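Side-chain contact in putative O-Methyltransferase (Corynebacterium glutamicum, PDB 3DR5), which probably transfers methyl groups from S-adenosyl-L-methionine to hydroxyl oxygens, as expected of an O-methyltransferase with a Rossmann-like fold: residues A[90-93]-A[94-98]. Numbering follows the deposited sequence.
Sequences ESEH and QRQAK
Gln94 meets Glu90 at the first turn of helix 91-103, the connection of a beta-alpha-beta unit whose strands, 83-87 and 111-114, neighbour each other in the Rossmann-like methyltransferase sheet. Here Glu90 holds the N-cap position, and Gln94 N opens the i to i+4 ladder with a long bond of 3.3 Å to Glu90 O, bent to 141° at the hydrogen. The CB of Gln94 rests 3.4 Å from Ser91 O; farther along, the side chain touches Phe113 of strand 111-114 and Leu115 in the loop after it.

One residue on, Arg95 N bonds Ser91 O at 3.0 Å and a straighter 155°, while the long arginine chain leads away from the turn.

Gln96 carries most of the side-chain contact. Its N donates to Glu92 O at 2.7 Å. With CG beside its own backbone N and the chain extended beyond, the glutamine runs back along the preceding turn, alongside both Glu92 and His93. Its amide thus comes between two neighbours: NE2 lies 3.5 Å from the methylene carbon CG of Glu92, a contact with the aliphatic part of that chain, and CD comes to the edge of the His93 imidazole, in its plane. The nearest approach to that ring is made by Gln96 OE1, 3.2 Å from His93 CD2, with the ring and amide planes 60° apart. Leu34 touches both Gln96 and His93. Asp88, just before the helix, accepts a hydrogen bond from His93 ND1 and one from Glu90 N through the same OD2, tying the ring to the cap.

Ala97, buried against Phe113, adds the next rung, to His93 O, and the CB of this alanine sits 3.4 Å from that same carbonyl oxygen.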
loop_
_atom_site.group_PDB
_atom_site.type_symbol
_atom_site.label_atom_id
_atom_site.label_comp_id
_atom_site.label_asym_id
_atom_site.label_seq_id
_atom_site.Cartn_x
_atom_site.Cartn_y
_atom_site.Cartn_z
ATOM N N GLU A 90 12.995 -24.992 6.530
ATOM C CA GLU A 90 14.236 -25.385 5.890
ATOM C C GLU A 90 15.433 -24.675 6.502
ATOM O O GLU A 90 15.449 -23.451 6.598
ATOM C CB GLU A 90 14.107 -25.112 4.386
ATOM C CG GLU A 90 13.920 -26.368 3.521
ATOM C CD GLU A 90 13.082 -27.463 4.169
ATOM O OE1 GLU A 90 11.848 -27.481 3.978
ATOM O OE2 GLU A 90 13.666 -28.304 4.883
ATOM N N SER A 91 16.438 -25.445 6.911
ATOM C CA SER A 91 17.605 -24.864 7.561
ATOM C C SER A 91 18.535 -24.046 6.688
ATOM O O SER A 91 19.157 -23.099 7.175
ATOM C CB SER A 91 18.387 -25.948 8.317
ATOM O OG SER A 91 18.704 -27.032 7.478
ATOM N N GLU A 92 18.631 -24.391 5.406
ATOM C CA GLU A 92 19.476 -23.612 4.516
ATOM C C GLU A 92 18.776 -22.265 4.269
ATOM O O GLU A 92 19.438 -21.274 3.949
ATOM C CB GLU A 92 19.739 -24.351 3.188
ATOM C CG GLU A 92 18.542 -24.623 2.306
ATOM C CD GLU A 92 18.938 -25.432 1.070
ATOM O OE1 GLU A 92 18.044 -25.882 0.326
ATOM O OE2 GLU A 92 20.154 -25.606 0.837
ATOM N N HIS A 93 17.447 -22.221 4.411
ATOM C CA HIS A 93 16.720 -20.964 4.242
ATOM C C HIS A 93 17.049 -20.080 5.446
ATOM O O HIS A 93 17.129 -18.858 5.317
ATOM C CB HIS A 93 15.210 -21.225 4.127
ATOM C CG HIS A 93 14.820 -21.842 2.820
ATOM N ND1 HIS A 93 13.574 -22.377 2.585
ATOM C CD2 HIS A 93 15.527 -22.019 1.680
ATOM C CE1 HIS A 93 13.532 -22.861 1.357
ATOM N NE2 HIS A 93 14.705 -22.658 0.788
ATOM N N GLN A 94 17.251 -20.690 6.616
ATOM C CA GLN A 94 17.607 -19.929 7.818
ATOM C C GLN A 94 19.021 -19.368 7.635
ATOM O O GLN A 94 19.301 -18.218 8.005
ATOM C CB GLN A 94 17.558 -20.816 9.068
ATOM C CG GLN A 94 18.265 -20.204 10.273
ATOM C CD GLN A 94 17.877 -20.868 11.576
ATOM O OE1 GLN A 94 18.055 -22.077 11.754
ATOM N NE2 GLN A 94 17.336 -20.078 12.500
ATOM N N ARG A 95 19.913 -20.186 7.069
ATOM C CA ARG A 95 21.286 -19.753 6.813
ATOM C C ARG A 95 21.261 -18.673 5.738
ATOM O O ARG A 95 21.965 -17.672 5.838
ATOM C CB ARG A 95 22.155 -20.920 6.333
ATOM C CG ARG A 95 22.931 -21.615 7.434
ATOM C CD ARG A 95 24.180 -22.295 6.883
ATOM N NE ARG A 95 25.411 -21.609 7.276
ATOM C CZ ARG A 95 26.574 -21.728 6.639
ATOM N NH1 ARG A 95 26.675 -22.506 5.568
ATOM N NH2 ARG A 95 27.643 -21.066 7.069
ATOM N N GLN A 96 20.440 -18.886 4.712
ATOM C CA GLN A 96 20.316 -17.938 3.605
ATOM C C GLN A 96 19.860 -16.556 4.078
ATOM O O GLN A 96 20.394 -15.537 3.637
ATOM C CB GLN A 96 19.342 -18.493 2.540
ATOM C CG GLN A 96 19.961 -19.556 1.616
ATOM C CD GLN A 96 18.930 -20.418 0.882
ATOM O OE1 GLN A 96 17.808 -19.984 0.624
ATOM N NE2 GLN A 96 19.319 -21.650 0.539
ATOM N N ALA A 97 18.883 -16.533 4.980
ATOM C CA ALA A 97 18.339 -15.282 5.505
ATOM C C ALA A 97 19.281 -14.550 6.460
ATOM O O ALA A 97 19.582 -13.377 6.256
ATOM C CB ALA A 97 16.997 -15.546 6.195
ATOM N N LYS A 98 19.737 -15.239 7.502
ATOM C CA LYS A 98 20.644 -14.642 8.480
ATOM C C LYS A 98 21.906 -14.084 7.815
ATOM O O LYS A 98 22.463 -13.076 8.264
ATOM C CB LYS A 98 21.022 -15.673 9.547
ATOM C CG LYS A 98 19.889 -16.002 10.524
ATOM C CD LYS A 98 20.255 -17.216 11.378
ATOM C CE LYS A 98 20.098 -16.957 12.869
ATOM N NZ LYS A 98 18.824 -17.496 13.417
#